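Decapping nuclease RAI1 (Candida albicans, PDB 5BUD) removes NAD caps from the 5' ends of RNAs in a divalent-metal-dependent reaction and also directly binds, stabilises and stimulates the exoribonuclease RAT1. Local coordinates at residues K67-D71 with E72-A76; P381-T384 with E385-S389; R250-N254 with N255-V259; Q154-T157 with V158-D162. All blocks are in the same frame, centred on the assembly; numbering follows the deposited sequence.

How the contacts relate
Along the chain the order is contact 1, contact 4, contact 3 and contact 2, all local turns or helix segments of one RAI1-type nuclease. Contacts 3 and 4 are neighbours on the RNA, with centres about 22 Å apart: each sits at the start of a helix, 255-275 and 158-178, and both reach U4 of chain C. Contact 1 lies about 23 Å from contact 4, centre to centre, and its side chains touch helix 138-155, which runs to the turn of contact 4. It leads into helix 78-92, against which contact 2 packs. Contact 2, about 52 Å from contact 3 between centres, stays about 26 Å from the RNA, contact 1 about 7 Å (nearest atoms).

Contact 1 of 4, residues K67-D71 with E72-A76; sequences KKIPD and EQNLA
Ile69 and Pro70 meet Gln73 and Asn74 round a 3-10 turn, whose tight winding shows in two successive backbone bonds from residue i+3 to residue i. Gln73 N donates to Pro70 O, and Asn74 N to Asp71 O at 3.0 Å, the latter straighter at 161°. In both, the donor stands well above the plane of the carbonyl it reaches. Asn74 can be followed outward from its backbone. Its CB rests 3.7 Å from Ile69 CG2, the same methyl that CG approaches most closely, at 3.4 Å. With CG turned opposite the backbone N (chi1 -158°), the amide is carried across the isoleucine branch, the two side chains crossing at about a right angle. OD1 and ND2 both flank that methyl, ND2 at 3.6 Å from Ile69 CG2, and OD1 also takes a hydrogen bond from Arg28 of strand 21-28.

Gln73 meets the other branch of Ile69, its CB lying against CG1. The amide end of its extended chain crosses the proline ring at a slant, NE2 3.7 Å from Pro70 CG. Asn202 receives the N-H of Ile69, and Tyr203 touches both Ile69 and Pro70. The turn leads into helix 78-92, and the side chain of Asn74 is about 9 Å from a bound manganese ion. A water bridges two side chains of the turn, donating to Asp71 OD1 at 3.0 Å and accepting from Asn74 ND2 at 3.1 Å.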
loop_
_atom_site.group_PDB
_atom_site.type_symbol
_atom_site.label_atom_id
_atom_site.label_comp_id
_atom_site.label_asym_id
_atom_site.label_seq_id
_atom_site.Cartn_x
_atom_site.Cartn_y
_atom_site.Cartn_z
ATOM N N LYS A 67 12.750 16.914 2.982
ATOM C CA LYS A 67 12.348 16.622 4.358
ATOM C C LYS A 67 11.805 15.189 4.476
ATOM O O LYS A 67 10.632 14.919 4.175
ATOM C CB LYS A 67 11.309 17.618 4.843
ATOM C CG LYS A 67 10.845 17.311 6.254
ATOM C CD LYS A 67 10.269 18.526 6.954
ATOM C CE LYS A 67 9.904 18.222 8.415
ATOM N NZ LYS A 67 8.492 17.781 8.605
ATOM N N LYS A 68 12.682 14.290 4.908
ATOM C CA LYS A 68 12.451 12.856 4.866
ATOM C C LYS A 68 12.139 12.300 6.252
ATOM O O LYS A 68 12.910 12.506 7.184
ATOM C CB LYS A 68 13.723 12.214 4.365
ATOM C CG LYS A 68 13.669 10.718 4.125
ATOM C CD LYS A 68 15.059 10.237 3.774
ATOM C CE LYS A 68 15.026 9.032 2.863
ATOM N NZ LYS A 68 14.364 7.855 3.476
ATOM N N ILE A 69 11.017 11.599 6.397
ATOM C CA ILE A 69 10.674 11.012 7.690
ATOM C C ILE A 69 11.611 9.831 7.994
ATOM O O ILE A 69 11.885 9.006 7.122
ATOM C CB ILE A 69 9.174 10.640 7.778
ATOM C CG1 ILE A 69 8.808 10.228 9.202
ATOM C CG2 ILE A 69 8.799 9.525 6.811
ATOM C CD1 ILE A 69 7.318 10.194 9.463
ATOM N N PRO A 70 12.154 9.758 9.231
ATOM C CA PRO A 70 12.984 8.569 9.507
ATOM C C PRO A 70 12.170 7.285 9.327
ATOM O O PRO A 70 10.990 7.280 9.649
ATOM C CB PRO A 70 13.401 8.762 10.979
ATOM C CG PRO A 70 13.324 10.231 11.204
ATOM C CD PRO A 70 12.243 10.761 10.304
ATOM N N ASP A 71 12.787 6.233 8.808
ATOM C CA ASP A 71 12.096 4.962 8.579
ATOM C C ASP A 71 11.391 4.424 9.844
ATOM O O ASP A 71 10.283 3.902 9.772
ATOM C CB ASP A 71 13.078 3.913 8.072
ATOM C CG ASP A 71 13.562 4.192 6.664
ATOM O OD1 ASP A 71 13.063 5.139 6.015
ATOM O OD2 ASP A 71 14.447 3.453 6.204
ATOM N N GLU A 72 12.024 4.587 11.000
ATOM C CA GLU A 72 11.486 4.082 12.275
ATOM C C GLU A 72 10.173 4.753 12.603
ATOM O O GLU A 72 9.322 4.151 13.263
ATOM C CB GLU A 72 12.443 4.314 13.457
ATOM C CG GLU A 72 13.916 4.171 13.143
ATOM C CD GLU A 72 14.499 5.426 12.527
ATOM O OE1 GLU A 72 14.539 6.477 13.215
ATOM O OE2 GLU A 72 14.908 5.359 11.352
ATOM N N GLN A 73 10.018 5.996 12.140
ATOM C CA GLN A 73 8.802 6.771 12.365
ATOM C C GLN A 73 7.739 6.612 11.278
ATOM O O GLN A 73 6.686 7.254 11.361
ATOM C CB GLN A 73 9.152 8.268 12.495
ATOM C CG GLN A 73 9.982 8.611 13.715
ATOM C CD GLN A 73 10.371 10.068 13.764
ATOM O OE1 GLN A 73 9.670 10.935 13.231
ATOM N NE2 GLN A 73 11.498 10.349 14.401
ATOM N N ASN A 74 7.999 5.783 10.262
ATOM C CA ASN A 74 7.125 5.721 9.078
ATOM C C ASN A 74 6.522 4.340 8.865
ATOM O O ASN A 74 6.049 4.012 7.779
ATOM C CB ASN A 74 7.927 6.125 7.820
ATOM C CG ASN A 74 7.043 6.607 6.698
ATOM O OD1 ASN A 74 5.960 7.135 6.933
ATOM N ND2 ASN A 74 7.497 6.433 5.471
ATOM N N LEU A 75 6.537 3.521 9.906
ATOM C CA LEU A 75 5.925 2.198 9.841
ATOM C C LEU A 75 4.412 2.391 9.865
ATOM O O LEU A 75 3.920 3.406 10.372
ATOM C CB LEU A 75 6.418 1.356 11.024
ATOM C CG LEU A 75 7.951 1.185 11.069
ATOM C CD1 LEU A 75 8.386 0.388 12.289
ATOM C CD2 LEU A 75 8.469 0.544 9.783
ATOM N N ALA A 76 3.658 1.447 9.317
ATOM C CA ALA A 76 2.213 1.496 9.461
ATOM C C ALA A 76 1.851 1.563 10.963
ATOM O O ALA A 76 2.370 0.806 11.783
ATOM C CB ALA A 76 1.550 0.310 8.800
HETATM O O HOH W 1 10.280 5.193 4.995
#

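Contact 2 of 4, residues P381-T384 with E385-S389; sequences PEFT and EWRQS
Phe383 and Arg387, one turn apart on the alpha-helix 381-389 near the end of the chain, carry the tightly packed side of this contact. The phenyl ring and the guanidinium are turned 63° to one another, so they do not lie as a flat stack. Instead Phe383 CZ sits over the centre of the guanidinium, 3.5 Å from Arg387 CZ, while Arg387 NH2 comes in at the edge of the ring. Lower down, Arg387 CG makes a CH-pi contact over the ring face, 4.0 Å from its centroid. A bend in the arginine at chi2 (-67°) is what folds the chain back over the phenylalanine. The charged end is then held from outside: Glu89 and Asp129 form salt bridges with it and Gln131 accepts from NH2, which probably compensates its charge and fixes its rotation. Glu89 also takes the indole N-H of Trp386, and Phe383 presses on Leu82, Ile85 and Ile86 of helix 78-92 as well as meeting Phe133, fastening the helix to the body of the nuclease.

The opposite character appears at Pro381, Glu385 and Gln388, which are exposed. Here what crosses is mainly the backbone bond, Glu385 N to Pro381 O at 3.1 Å. Gln388 folds its CG to 3.2 Å from Thr384 O, while its NE2 stays 4.2 Å from Thr384 CB. A water on this side donates to Pro381 O at 3.0 Å and also to Glu385 OE1. On the packed side Arg387 N closes the turn at 2.9 Å from Phe383 O.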
loop_
_atom_site.group_PDB
_atom_site.type_symbol
_atom_site.label_atom_id
_atom_site.label_comp_id
_atom_site.label_asym_id
_atom_site.label_seq_id
_atom_site.Cartn_x
_atom_site.Cartn_y
_atom_site.Cartn_z
ATOM N N PRO A 381 -5.498 0.616 24.671
ATOM C CA PRO A 381 -6.520 0.540 25.719
ATOM C C PRO A 381 -7.765 1.360 25.406
ATOM O O PRO A 381 -8.873 0.952 25.791
ATOM C CB PRO A 381 -5.781 1.022 26.981
ATOM C CG PRO A 381 -4.585 1.784 26.478
ATOM C CD PRO A 381 -4.203 1.103 25.195
ATOM N N GLU A 382 -7.610 2.459 24.668
ATOM C CA GLU A 382 -8.745 3.259 24.219
ATOM C C GLU A 382 -9.640 2.431 23.297
ATOM O O GLU A 382 -10.867 2.503 23.391
ATOM C CB GLU A 382 -8.303 4.521 23.466
ATOM C CG GLU A 382 -7.569 5.566 24.315
ATOM C CD GLU A 382 -6.042 5.432 24.287
ATOM O OE1 GLU A 382 -5.388 6.481 24.424
ATOM O OE2 GLU A 382 -5.487 4.311 24.136
ATOM N N PHE A 383 -9.027 1.646 22.414
ATOM C CA PHE A 383 -9.818 0.854 21.454
ATOM C C PHE A 383 -10.520 -0.318 22.088
ATOM O O PHE A 383 -11.707 -0.533 21.821
ATOM C CB PHE A 383 -8.952 0.360 20.284
ATOM C CG PHE A 383 -9.708 -0.495 19.280
ATOM C CD1 PHE A 383 -10.695 0.066 18.477
ATOM C CD2 PHE A 383 -9.443 -1.844 19.145
ATOM C CE1 PHE A 383 -11.397 -0.703 17.553
ATOM C CE2 PHE A 383 -10.138 -2.621 18.223
ATOM C CZ PHE A 383 -11.110 -2.049 17.431
ATOM N N THR A 384 -9.807 -1.083 22.925
ATOM C CA THR A 384 -10.422 -2.208 23.643
ATOM C C THR A 384 -11.618 -1.738 24.506
ATOM O O THR A 384 -12.698 -2.352 24.481
ATOM C CB THR A 384 -9.384 -3.019 24.462
ATOM O OG1 THR A 384 -8.752 -2.190 25.454
ATOM C CG2 THR A 384 -8.288 -3.589 23.541
ATOM N N GLU A 385 -11.436 -0.628 25.219
ATOM C CA GLU A 385 -12.523 -0.060 26.037
ATOM C C GLU A 385 -13.698 0.336 25.175
ATOM O O GLU A 385 -14.842 0.013 25.497
ATOM C CB GLU A 385 -12.066 1.171 26.810
ATOM C CG GLU A 385 -13.124 1.674 27.761
ATOM C CD GLU A 385 -12.723 2.927 28.513
ATOM O OE1 GLU A 385 -11.528 3.126 28.798
ATOM O OE2 GLU A 385 -13.636 3.704 28.828
ATOM N N TRP A 386 -13.424 1.055 24.081
ATOM C CA TRP A 386 -14.498 1.398 23.152
ATOM C C TRP A 386 -15.280 0.148 22.748
ATOM O O TRP A 386 -16.506 0.130 22.835
ATOM C CB TRP A 386 -13.988 2.142 21.912
ATOM C CG TRP A 386 -14.976 2.082 20.768
ATOM C CD1 TRP A 386 -14.824 1.408 19.575
ATOM C CD2 TRP A 386 -16.291 2.669 20.728
ATOM N NE1 TRP A 386 -15.963 1.548 18.798
ATOM C CE2 TRP A 386 -16.872 2.316 19.475
ATOM C CE3 TRP A 386 -17.035 3.452 21.621
ATOM C CZ2 TRP A 386 -18.144 2.737 19.098
ATOM C CZ3 TRP A 386 -18.316 3.857 21.243
ATOM C CH2 TRP A 386 -18.852 3.499 19.992
ATOM N N ARG A 387 -14.593 -0.896 22.307
ATOM C CA ARG A 387 -15.315 -2.088 21.826
ATOM C C ARG A 387 -16.090 -2.863 22.929
ATOM O O ARG A 387 -17.203 -3.407 22.687
ATOM C CB ARG A 387 -14.388 -3.043 21.065
ATOM C CG ARG A 387 -13.921 -2.509 19.708
ATOM C CD ARG A 387 -15.084 -2.409 18.719
ATOM N NE ARG A 387 -14.639 -2.237 17.340
ATOM C CZ ARG A 387 -14.243 -3.223 16.536
ATOM N NH1 ARG A 387 -14.200 -4.470 16.964
ATOM N NH2 ARG A 387 -13.854 -2.941 15.293
ATOM N N GLN A 388 -15.505 -2.916 24.122
ATOM C CA GLN A 388 -16.170 -3.535 25.276
ATOM C C GLN A 388 -17.442 -2.775 25.635
ATOM O O GLN A 388 -18.420 -3.386 26.055
ATOM C CB GLN A 388 -15.244 -3.581 26.489
ATOM C CG GLN A 388 -14.114 -4.589 26.353
ATOM C CD GLN A 388 -12.903 -4.235 27.198
ATOM O OE1 GLN A 388 -12.887 -3.220 27.913
ATOM N NE2 GLN A 388 -11.867 -5.050 27.095
ATOM N N SER A 389 -17.422 -1.457 25.440
ATOM C CA SER A 389 -18.577 -0.587 25.738
ATOM C C SER A 389 -19.817 -0.820 24.869
ATOM O O SER A 389 -20.924 -0.501 25.300
ATOM C CB SER A 389 -18.190 0.891 25.638
ATOM O OG SER A 389 -18.289 1.370 24.306
HETATM O O HOH W 2 -9.217 2.092 28.502
#

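Contact 3 of 4, residues R250-N254 with N255-V259; sequences RIIEN and NSQVV. With nucleotides of chain C.
The chi1 of Asn254, 48°, tucks CG between the backbone N and the carbonyl carbon, while that of Gln257, -54°, sets its CG opposite the carbonyl carbon, from where the extended chain runs along Glu253 to Ile251 O. Asn254 is the N-cap of helix 255-275, and its torsion lets OD1 accept from Gln257 N at 3.1 Å; its backbone O takes Val258 N at 3.1 Å. The two side-chain amides stand nearly perpendicular, 87° apart. Gln257 NE2 gives a weak bond to Ile251 O, and Gln257 CB lies 3.5 Å from Ile252 CG2. The buried backbone N of Asn254 has no partner in the model.

U4 of chain C lies against Gln257 and Arg250, but its O2' and O3' come too close to Gln257 in the model, so the details there are doubtful. Away from the nucleotide, Arg250 NH2 makes a salt bridge with Glu253 OE1 at 2.6 Å. The turn thus links the end of strand 243-250 to helix 255-275, with Ile251 and Ile252 resting on Phe284 of strand 279-285 and Val258 touching Asn309 and Thr312 in a loop.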
loop_
_atom_site.group_PDB
_atom_site.type_symbol
_atom_site.label_atom_id
_atom_site.label_comp_id
_atom_site.label_asym_id
_atom_site.label_seq_id
_atom_site.Cartn_x
_atom_site.Cartn_y
_atom_site.Cartn_z
ATOM N N ARG A 250 12.047 4.354 -15.117
ATOM C CA ARG A 250 12.933 4.739 -16.209
ATOM C C ARG A 250 12.235 4.471 -17.540
ATOM O O ARG A 250 11.507 3.506 -17.669
ATOM C CB ARG A 250 14.254 3.978 -16.161
ATOM C CG ARG A 250 15.291 4.577 -17.096
ATOM C CD ARG A 250 16.429 3.623 -17.416
ATOM N NE ARG A 250 17.112 4.013 -18.652
ATOM C CZ ARG A 250 18.137 3.351 -19.182
ATOM N NH1 ARG A 250 18.634 2.274 -18.581
ATOM N NH2 ARG A 250 18.691 3.783 -20.308
ATOM N N ILE A 251 12.445 5.339 -18.515
ATOM C CA ILE A 251 12.035 5.048 -19.907
ATOM C C ILE A 251 12.588 3.658 -20.301
ATOM O O ILE A 251 13.593 3.192 -19.760
ATOM C CB ILE A 251 12.452 6.167 -20.928
ATOM C CG1 ILE A 251 13.859 6.716 -20.688
ATOM C CG2 ILE A 251 11.540 7.363 -20.835
ATOM C CD1 ILE A 251 14.960 5.678 -20.725
ATOM N N ILE A 252 11.882 2.963 -21.184
ATOM C CA ILE A 252 12.184 1.553 -21.480
ATOM C C ILE A 252 12.979 1.421 -22.788
ATOM O O ILE A 252 12.590 1.993 -23.800
ATOM C CB ILE A 252 10.880 0.735 -21.521
ATOM C CG1 ILE A 252 10.210 0.758 -20.137
ATOM C CG2 ILE A 252 11.170 -0.707 -21.929
ATOM C CD1 ILE A 252 8.705 0.672 -20.183
ATOM N N GLU A 253 14.078 0.660 -22.753
ATOM C CA GLU A 253 15.058 0.622 -23.862
ATOM C C GLU A 253 15.384 -0.762 -24.429
ATOM O O GLU A 253 15.866 -0.850 -25.551
ATOM C CB GLU A 253 16.374 1.275 -23.443
ATOM C CG GLU A 253 16.204 2.665 -22.857
ATOM C CD GLU A 253 17.406 3.560 -23.082
ATOM O OE1 GLU A 253 18.537 3.114 -22.791
ATOM O OE2 GLU A 253 17.219 4.712 -23.525
ATOM N N ASN A 254 15.180 -1.824 -23.654
ATOM C CA ASN A 254 15.273 -3.187 -24.184
ATOM C C ASN A 254 14.215 -4.116 -23.580
ATOM O O ASN A 254 13.433 -3.694 -22.718
ATOM C CB ASN A 254 16.697 -3.755 -24.012
ATOM C CG ASN A 254 17.260 -3.567 -22.609
ATOM O OD1 ASN A 254 16.659 -3.976 -21.617
ATOM N ND2 ASN A 254 18.448 -2.975 -22.528
ATOM N N ASN A 255 14.182 -5.361 -24.060
ATOM C CA ASN A 255 13.259 -6.390 -23.565
ATOM C C ASN A 255 13.515 -6.766 -22.105
ATOM O O ASN A 255 12.625 -7.290 -21.413
ATOM C CB ASN A 255 13.305 -7.646 -24.476
ATOM C CG ASN A 255 12.843 -8.921 -23.772
ATOM O OD1 ASN A 255 13.573 -9.495 -22.950
ATOM N ND2 ASN A 255 11.641 -9.385 -24.107
ATOM N N SER A 256 14.726 -6.504 -21.622
ATOM C CA SER A 256 14.990 -6.694 -20.194
ATOM C C SER A 256 14.131 -5.712 -19.406
ATOM O O SER A 256 13.530 -6.073 -18.367
ATOM C CB SER A 256 16.460 -6.477 -19.867
ATOM O OG SER A 256 16.810 -7.265 -18.754
ATOM N N GLN A 257 14.051 -4.490 -19.937
ATOM C CA GLN A 257 13.324 -3.403 -19.287
ATOM C C GLN A 257 11.826 -3.638 -19.388
ATOM O O GLN A 257 11.079 -3.300 -18.469
ATOM C CB GLN A 257 13.728 -2.038 -19.865
ATOM C CG GLN A 257 15.236 -1.798 -19.817
ATOM C CD GLN A 257 15.695 -0.368 -20.097
ATOM O OE1 GLN A 257 16.836 -0.163 -20.527
ATOM N NE2 GLN A 257 14.848 0.628 -19.807
ATOM N N VAL A 258 11.389 -4.252 -20.484
ATOM C CA VAL A 258 9.994 -4.628 -20.631
ATOM C C VAL A 258 9.511 -5.638 -19.582
ATOM O O VAL A 258 8.399 -5.470 -19.057
ATOM C CB VAL A 258 9.717 -5.189 -22.045
ATOM C CG1 VAL A 258 8.336 -5.785 -22.117
ATOM C CG2 VAL A 258 9.868 -4.093 -23.071
ATOM N N VAL A 259 10.297 -6.678 -19.266
ATOM C CA VAL A 259 9.834 -7.635 -18.252
ATOM C C VAL A 259 9.872 -7.023 -16.854
ATOM O O VAL A 259 8.980 -7.267 -16.054
ATOM C CB VAL A 259 10.443 -9.080 -18.301
ATOM C CG1 VAL A 259 11.232 -9.336 -19.580
ATOM C CG2 VAL A 259 11.253 -9.422 -17.056
ATOM P P U C 4 17.890 2.247 -13.143
ATOM O OP1 U C 4 19.340 2.498 -13.355
ATOM O OP2 U C 4 16.940 3.373 -13.095
ATOM O "O5'" U C 4 17.409 1.220 -14.257
ATOM C "C5'" U C 4 18.224 0.085 -14.592
ATOM C "C4'" U C 4 18.244 -0.077 -16.087
ATOM O "O4'" U C 4 18.568 -1.450 -16.430
ATOM C "C3'" U C 4 16.879 0.116 -16.708
ATOM O "O3'" U C 4 17.064 0.368 -18.091
ATOM C "C2'" U C 4 16.214 -1.204 -16.338
ATOM O "O2'" U C 4 15.002 -1.499 -17.004
ATOM C "C1'" U C 4 17.366 -2.192 -16.579
ATOM N N1 U C 4 17.402 -3.323 -15.636
ATOM C C2 U C 4 16.196 -3.880 -15.252
ATOM O O2 U C 4 15.120 -3.478 -15.661
ATOM N N3 U C 4 16.298 -4.923 -14.365
ATOM C C4 U C 4 17.451 -5.457 -13.834
ATOM O O4 U C 4 17.374 -6.400 -13.044
ATOM C C5 U C 4 18.658 -4.828 -14.278
ATOM C C6 U C 4 18.594 -3.808 -15.143
#

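Contact 4 of 4, residues Q154-T157 with V158-D162; sequences QTNT and VERYD. With nucleotides of chain C.
Thr157 stands just before helix 158-178, and its carbonyl starts the helix by accepting Tyr161 N at 3.0 Å, nearly straight along the carbonyl direction; Arg160 N gives the same oxygen a weaker bond. The side chain completes the start. Thr157 OG1 (chi1 64°) turns in between the backbone N and the carbonyl carbon, and from there accepts Arg160 N at 3.1 Å, a capping bond of 155°. Arg160 N is thus gripped by the hydroxyl as well as, weakly, by the carbonyl.

From there the arginine leaves the turn. Its CG lies 3.3 Å from Asn156 OD1, and the two side chains cross at a slant, the amide and guanidinium planes 56° apart. Asn156 ND2 binds back to Met152 O on helix 138-155, while OD1 accepts from a water at 2.9 Å that in turn accepts Arg160 NE at 3.0 Å. The bridge probably helps to orient the arginine. The guanidinium then meets one phosphodiester link of the bound RNA edge-on: NH1 donates to OP1 of U4 of chain C at 2.9 Å, almost linearly, and NH2 more loosely to O3' of U3 of chain C at 3.3 Å. The short link from helix 138-155 ends in the N-cap of helix 158-178, where an arginine in the first helical turn grips one phosphodiester link through OP1 and O3'.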
loop_
_atom_site.group_PDB
_atom_site.type_symbol
_atom_site.label_atom_id
_atom_site.label_comp_id
_atom_site.label_asym_id
_atom_site.label_seq_id
_atom_site.Cartn_x
_atom_site.Cartn_y
_atom_site.Cartn_z
ATOM N N GLN A 154 27.606 -1.214 0.331
ATOM C CA GLN A 154 28.834 -1.973 0.126
ATOM C C GLN A 154 29.074 -2.430 -1.297
ATOM O O GLN A 154 30.208 -2.452 -1.766
ATOM C CB GLN A 154 28.850 -3.214 1.012
ATOM C CG GLN A 154 29.562 -3.016 2.323
ATOM C CD GLN A 154 29.733 -4.324 3.051
ATOM O OE1 GLN A 154 30.032 -5.357 2.437
ATOM N NE2 GLN A 154 29.521 -4.300 4.355
ATOM N N THR A 155 28.009 -2.815 -1.977
ATOM C CA THR A 155 28.130 -3.493 -3.247
ATOM C C THR A 155 28.003 -2.583 -4.478
ATOM O O THR A 155 28.145 -3.056 -5.605
ATOM C CB THR A 155 27.080 -4.601 -3.345
ATOM O OG1 THR A 155 25.761 -4.034 -3.276
ATOM C CG2 THR A 155 27.265 -5.596 -2.199
ATOM N N ASN A 156 27.710 -1.296 -4.258
ATOM C CA ASN A 156 27.667 -0.310 -5.334
ATOM C C ASN A 156 28.694 0.770 -5.097
ATOM O O ASN A 156 29.059 1.044 -3.961
ATOM C CB ASN A 156 26.301 0.356 -5.404
ATOM C CG ASN A 156 25.213 -0.604 -5.829
ATOM O OD1 ASN A 156 25.129 -0.999 -6.995
ATOM N ND2 ASN A 156 24.391 -0.999 -4.884
ATOM N N THR A 157 29.084 1.432 -6.181
ATOM C CA THR A 157 30.023 2.530 -6.122
ATOM C C THR A 157 29.316 3.671 -5.429
ATOM O O THR A 157 28.077 3.680 -5.331
ATOM C CB THR A 157 30.414 2.999 -7.538
ATOM O OG1 THR A 157 29.266 3.514 -8.205
ATOM C CG2 THR A 157 30.990 1.865 -8.384
ATOM N N VAL A 158 30.074 4.644 -4.957
ATOM C CA VAL A 158 29.471 5.814 -4.321
ATOM C C VAL A 158 28.531 6.549 -5.263
ATOM O O VAL A 158 27.499 7.063 -4.836
ATOM C CB VAL A 158 30.515 6.792 -3.762
ATOM C CG1 VAL A 158 31.322 6.098 -2.664
ATOM C CG2 VAL A 158 31.421 7.326 -4.862
ATOM N N GLU A 159 28.861 6.548 -6.546
ATOM C CA GLU A 159 28.035 7.206 -7.560
ATOM C C GLU A 159 26.653 6.503 -7.716
ATOM O O GLU A 159 25.616 7.154 -7.809
ATOM C CB GLU A 159 28.759 7.208 -8.916
ATOM C CG GLU A 159 30.301 7.199 -8.876
ATOM C CD GLU A 159 30.875 8.473 -8.327
ATOM O OE1 GLU A 159 30.088 9.294 -7.780
ATOM O OE2 GLU A 159 32.103 8.665 -8.477
ATOM N N ARG A 160 26.668 5.177 -7.757
ATOM C CA ARG A 160 25.470 4.383 -8.009
ATOM C C ARG A 160 24.558 4.430 -6.784
ATOM O O ARG A 160 23.330 4.540 -6.904
ATOM C CB ARG A 160 25.874 2.950 -8.389
ATOM C CG ARG A 160 24.749 1.929 -8.576
ATOM C CD ARG A 160 23.724 2.336 -9.625
ATOM N NE ARG A 160 22.607 1.388 -9.700
ATOM C CZ ARG A 160 21.558 1.500 -10.517
ATOM N NH1 ARG A 160 21.454 2.520 -11.364
ATOM N NH2 ARG A 160 20.604 0.570 -10.495
ATOM N N TYR A 161 25.170 4.405 -5.602
ATOM C CA TYR A 161 24.439 4.500 -4.358
ATOM C C TYR A 161 23.747 5.849 -4.235
ATOM O O TYR A 161 22.563 5.891 -3.907
ATOM C CB TYR A 161 25.368 4.234 -3.164
ATOM C CG TYR A 161 24.706 4.398 -1.816
ATOM C CD1 TYR A 161 23.904 3.395 -1.281
ATOM C CD2 TYR A 161 24.895 5.554 -1.071
ATOM C CE1 TYR A 161 23.304 3.544 -0.043
ATOM C CE2 TYR A 161 24.301 5.716 0.163
ATOM C CZ TYR A 161 23.510 4.704 0.672
ATOM O OH TYR A 161 22.920 4.880 1.897
ATOM N N ASP A 162 24.468 6.945 -4.507
ATOM C CA ASP A 162 23.881 8.288 -4.510
ATOM C C ASP A 162 22.734 8.384 -5.529
ATOM O O ASP A 162 21.693 8.970 -5.256
ATOM C CB ASP A 162 24.957 9.330 -4.860
ATOM C CG ASP A 162 24.396 10.716 -5.072
ATOM O OD1 ASP A 162 23.875 11.310 -4.115
ATOM O OD2 ASP A 162 24.500 11.240 -6.202
ATOM P P U C 4 17.890 2.247 -13.143
ATOM O OP1 U C 4 19.340 2.498 -13.355
ATOM O OP2 U C 4 16.940 3.373 -13.095
ATOM O "O5'" U C 4 17.409 1.220 -14.257
ATOM C "C5'" U C 4 18.224 0.085 -14.592
ATOM C "C4'" U C 4 18.244 -0.077 -16.087
ATOM O "O4'" U C 4 18.568 -1.450 -16.430
ATOM C "C3'" U C 4 16.879 0.116 -16.708
ATOM O "O3'" U C 4 17.064 0.368 -18.091
ATOM C "C2'" U C 4 16.214 -1.204 -16.338
ATOM O "O2'" U C 4 15.002 -1.499 -17.004
ATOM C "C1'" U C 4 17.366 -2.192 -16.579
ATOM N N1 U C 4 17.402 -3.323 -15.636
ATOM C C2 U C 4 16.196 -3.880 -15.252
ATOM O O2 U C 4 15.120 -3.478 -15.661
ATOM N N3 U C 4 16.298 -4.923 -14.365
ATOM C C4 U C 4 17.451 -5.457 -13.834
ATOM O O4 U C 4 17.374 -6.400 -13.044
ATOM C C5 U C 4 18.658 -4.828 -14.278
ATOM C C6 U C 4 18.594 -3.808 -15.143
ATOM P P U C 3 13.007 2.958 -9.825
ATOM O OP1 U C 3 13.188 3.625 -11.126
ATOM O OP2 U C 3 12.016 1.874 -9.673
ATOM O "O5'" U C 3 14.423 2.412 -9.353
ATOM C "C5'" U C 3 15.602 3.228 -9.491
ATOM C "C4'" U C 3 16.773 2.391 -9.908
ATOM O "O4'" U C 3 17.184 1.544 -8.802
ATOM C "C3'" U C 3 16.524 1.456 -11.087
ATOM O "O3'" U C 3 17.722 1.394 -11.833
ATOM C "C2'" U C 3 16.182 0.133 -10.412
ATOM O "O2'" U C 3 16.472 -1.008 -11.196
ATOM C "C1'" U C 3 17.083 0.183 -9.177
ATOM N N1 U C 3 16.570 -0.565 -8.022
ATOM C C2 U C 3 17.332 -1.614 -7.539
ATOM O O2 U C 3 18.385 -1.959 -8.048
ATOM N N3 U C 3 16.807 -2.252 -6.443
ATOM C C4 U C 3 15.626 -1.961 -5.794
ATOM O O4 U C 3 15.290 -2.631 -4.816
ATOM C C5 U C 3 14.897 -0.860 -6.349
ATOM C C6 U C 3 15.385 -0.213 -7.415
HETATM O O HOH W 3 22.769 -1.375 -8.602
#